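Local coordinates for sortase family protein (Clostridium perfringens, PDB 6IXZ) that probably acts as a class C sortase, a cysteine transpeptidase of the kind that joins pilin subunits into pili on the bacterial surface, at residues E16-V21 against H134-D139. Numbering follows the deposited sequence.
Sequences EKINNV and HILKKD
Ile18, near the C-terminal end of helix 5-18, packs on Leu136 and Lys137 at the tip of a beta hairpin in a small, mainly apolar contact; the two segments together bury 173 Å², both sides summed. The hairpin tip is a type I' turn from Ile135 to Lys138, identified by the positive phi angles of Leu136 and Lys137 and by reciprocal backbone bonds between Ile135 and Lys138. Ile18 CD1 reaches 4.0 Å from Leu136 CD1, the side chains crossing nearly perpendicularly; chi1 of -158° turns CG1 away from the backbone N and toward the hairpin. The aliphatic part of Lys137 runs past Ile18 in the opposite sense, its CG 3.9 Å from Ile18 CG1. Bends at chi2 (-75°) and chi3 (-87°) curl this lysine along the isoleucine and deliver NZ to Asn19 OD1, a weak hydrogen bond at 3.3 Å. At the next, non-hydrogen-bonded strand pair, His134 ND1 donates to Asp139 OD1 at 2.7 Å; the oxygen lies almost in the ring plane, and the N-H approaches from above the carboxylate plane. Leu136 also touches Leu29, Ile30 and Ile33 of helix 23-41, so the turn joining strands 130-135 and 138-150 of the sortase sheet packs against both N-terminal helices.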
ATOM      1  N   GLU A  16       8.359 -17.194  -0.895  1.00 36.71           N
ATOM      2  CA  GLU A  16       8.309 -18.631  -0.680  1.00 42.05           C
ATOM      3  C   GLU A  16       6.907 -19.038  -0.256  1.00 39.34           C
ATOM      4  O   GLU A  16       6.387 -20.041  -0.728  1.00 32.10           O
ATOM      5  CB  GLU A  16       9.315 -19.091   0.377  1.00 48.99           C
ATOM      6  CG  GLU A  16       9.564 -20.597   0.335  1.00 56.65           C
ATOM      7  CD  GLU A  16       9.794 -21.208   1.707  1.00 64.30           C
ATOM      8  OE1 GLU A  16       9.345 -22.356   1.928  1.00 71.78           O
ATOM      9  OE2 GLU A  16      10.443 -20.556   2.554  1.00 59.87           O
ATOM     10  N   LYS A  17       6.333 -18.284   0.679  1.00 37.40           N
ATOM     11  CA  LYS A  17       5.148 -18.717   1.412  1.00 37.79           C
ATOM     12  C   LYS A  17       3.888 -18.607   0.553  1.00 39.19           C
ATOM     13  O   LYS A  17       3.031 -19.496   0.575  1.00 42.46           O
ATOM     14  CB  LYS A  17       4.977 -17.891   2.683  1.00 40.90           C
ATOM     15  CG  LYS A  17       3.559 -17.900   3.231  1.00 41.67           C
ATOM     16  CD  LYS A  17       3.433 -17.116   4.529  1.00 51.63           C
ATOM     17  CE  LYS A  17       1.972 -16.817   4.850  1.00 57.12           C
ATOM     18  NZ  LYS A  17       1.765 -16.362   6.255  1.00 66.41           N
ATOM     19  N   ILE A  18       3.779 -17.527  -0.211  1.00 37.10           N
ATOM     20  CA  ILE A  18       2.641 -17.364  -1.132  1.00 41.37           C
ATOM     21  C   ILE A  18       2.775 -18.364  -2.276  1.00 40.54           C
ATOM     22  O   ILE A  18       1.789 -18.950  -2.707  1.00 43.20           O
ATOM     23  CB  ILE A  18       2.520 -15.921  -1.698  1.00 34.43           C
ATOM     24  CG1 ILE A  18       1.090 -15.644  -2.170  1.00 35.64           C
ATOM     25  CG2 ILE A  18       3.478 -15.693  -2.858  1.00 35.60           C
ATOM     26  CD1 ILE A  18       0.173 -15.201  -1.062  1.00 38.42           C
ATOM     27  N   ASN A  19       4.008 -18.625  -2.706  1.00 43.96           N
ATOM     28  CA  ASN A  19       4.232 -19.580  -3.790  1.00 45.07           C
ATOM     29  C   ASN A  19       3.749 -21.006  -3.479  1.00 46.34           C
ATOM     30  O   ASN A  19       3.582 -21.812  -4.394  1.00 41.95           O
ATOM     31  CB  ASN A  19       5.708 -19.595  -4.194  1.00 44.76           C
ATOM     32  CG  ASN A  19       6.037 -18.542  -5.239  1.00 51.77           C
ATOM     33  OD1 ASN A  19       5.190 -17.724  -5.598  1.00 48.30           O
ATOM     34  ND2 ASN A  19       7.265 -18.569  -5.743  1.00 54.24           N
ATOM     35  N   ASN A  20       3.511 -21.306  -2.201  1.00 51.53           N
ATOM     36  CA  ASN A  20       3.093 -22.654  -1.781  1.00 52.82           C
ATOM     37  C   ASN A  20       1.663 -22.732  -1.254  1.00 52.29           C
ATOM     38  O   ASN A  20       1.249 -23.769  -0.737  1.00 54.83           O
ATOM     39  CB  ASN A  20       4.035 -23.198  -0.698  1.00 53.76           C
ATOM     40  CG  ASN A  20       5.416 -23.533  -1.232  1.00 56.55           C
ATOM     41  OD1 ASN A  20       5.563 -24.136  -2.301  1.00 47.56           O
ATOM     42  ND2 ASN A  20       6.441 -23.142  -0.483  1.00 55.81           N
ATOM     43  N   VAL A  21       0.915 -21.638  -1.359  1.00 48.83           N
ATOM     44  CA  VAL A  21      -0.507 -21.649  -1.024  1.00 45.15           C
ATOM     45  C   VAL A  21      -1.327 -22.069  -2.241  1.00 45.12           C
ATOM     46  O   VAL A  21      -1.116 -21.560  -3.341  1.00 36.39           O
ATOM     47  CB  VAL A  21      -0.989 -20.256  -0.564  1.00 51.38           C
ATOM     48  CG1 VAL A  21      -2.508 -20.199  -0.507  1.00 46.40           C
ATOM     49  CG2 VAL A  21      -0.390 -19.911   0.789  1.00 54.14           C
ATOM     50  N   HIS A 134       3.187  -6.115  -6.064  1.00 21.54           N
ATOM     51  CA  HIS A 134       3.160  -7.571  -6.141  1.00 20.95           C
ATOM     52  C   HIS A 134       2.467  -8.136  -4.924  1.00 20.30           C
ATOM     53  O   HIS A 134       3.077  -8.221  -3.863  1.00 22.35           O
ATOM     54  CB  HIS A 134       4.604  -8.071  -6.204  1.00 19.92           C
ATOM     55  CG  HIS A 134       5.293  -7.686  -7.468  1.00 22.81           C
ATOM     56  ND1 HIS A 134       4.912  -8.200  -8.685  1.00 25.27           N
ATOM     57  CD2 HIS A 134       6.182  -6.706  -7.739  1.00 25.58           C
ATOM     58  CE1 HIS A 134       5.643  -7.655  -9.636  1.00 25.18           C
ATOM     59  NE2 HIS A 134       6.412  -6.736  -9.091  1.00 26.26           N
ATOM     60  N   ILE A 135       1.161  -8.404  -5.032  1.00 20.04           N
ATOM     61  CA  ILE A 135       0.306  -8.559  -3.859  1.00 19.65           C
ATOM     62  C   ILE A 135      -0.568  -9.795  -4.067  1.00 26.79           C
ATOM     63  O   ILE A 135      -1.302  -9.874  -5.048  1.00 30.25           O
ATOM     64  CB  ILE A 135      -0.610  -7.337  -3.686  1.00 23.80           C
ATOM     65  CG1 ILE A 135       0.230  -6.056  -3.529  1.00 22.00           C
ATOM     66  CG2 ILE A 135      -1.587  -7.553  -2.539  1.00 24.05           C
ATOM     67  CD1 ILE A 135       0.692  -5.759  -2.125  1.00 21.40           C
ATOM     68  N   LEU A 136      -0.382 -10.810  -3.228  1.00 30.90           N
ATOM     69  CA  LEU A 136      -1.112 -12.075  -3.360  1.00 31.93           C
ATOM     70  C   LEU A 136      -1.147 -12.556  -4.817  1.00 28.37           C
ATOM     71  O   LEU A 136      -2.212 -12.878  -5.354  1.00 30.57           O
ATOM     72  CB  LEU A 136      -2.534 -11.933  -2.794  1.00 30.69           C
ATOM     73  CG  LEU A 136      -2.688 -11.906  -1.268  1.00 37.11           C
ATOM     74  CD1 LEU A 136      -1.397 -11.547  -0.556  1.00 36.77           C
ATOM     75  CD2 LEU A 136      -3.795 -10.966  -0.845  1.00 38.45           C
ATOM     76  N   LYS A 137       0.021 -12.586  -5.449  1.00 30.88           N
ATOM     77  CA  LYS A 137       0.186 -13.157  -6.796  1.00 37.25           C
ATOM     78  C   LYS A 137      -0.294 -12.248  -7.925  1.00 39.25           C
ATOM     79  O   LYS A 137      -0.097 -12.554  -9.098  1.00 32.30           O
ATOM     80  CB  LYS A 137      -0.518 -14.510  -6.907  1.00 40.98           C
ATOM     81  CG  LYS A 137      -0.036 -15.527  -5.898  1.00 41.51           C
ATOM     82  CD  LYS A 137       1.322 -16.069  -6.295  1.00 49.35           C
ATOM     83  CE  LYS A 137       1.190 -17.250  -7.241  1.00 52.73           C
ATOM     84  NZ  LYS A 137       2.528 -17.807  -7.585  1.00 59.81           N
ATOM     85  N   LYS A 138      -0.874 -11.107  -7.570  1.00 41.05           N
ATOM     86  CA  LYS A 138      -1.219 -10.102  -8.560  1.00 35.21           C
ATOM     87  C   LYS A 138      -0.042  -9.197  -8.827  1.00 36.47           C
ATOM     88  O   LYS A 138       0.673  -8.789  -7.903  1.00 21.20           O
ATOM     89  CB  LYS A 138      -2.417  -9.279  -8.100  1.00 44.30           C
ATOM     90  CG  LYS A 138      -3.720 -10.063  -8.058  1.00 42.30           C
ATOM     91  CD  LYS A 138      -4.914  -9.130  -7.998  1.00 46.70           C
ATOM     92  CE  LYS A 138      -5.491  -8.864  -9.381  1.00 51.70           C
ATOM     93  NZ  LYS A 138      -6.580  -9.828  -9.728  1.00 49.94           N
ATOM     94  N   ASP A 139       0.193  -8.952 -10.113  1.00 28.28           N
ATOM     95  CA  ASP A 139       1.123  -7.938 -10.555  1.00 34.78           C
ATOM     96  C   ASP A 139       0.327  -6.714 -10.986  1.00 36.36           C
ATOM     97  O   ASP A 139      -0.491  -6.804 -11.909  1.00 33.21           O
ATOM     98  CB  ASP A 139       1.925  -8.461 -11.742  1.00 34.40           C
ATOM     99  CG  ASP A 139       2.881  -9.583 -11.362  1.00 38.50           C
ATOM    100  OD1 ASP A 139       3.261  -9.717 -10.174  1.00 37.33           O
ATOM    101  OD2 ASP A 139       3.317 -10.285 -12.286  1.00 39.44           O
TER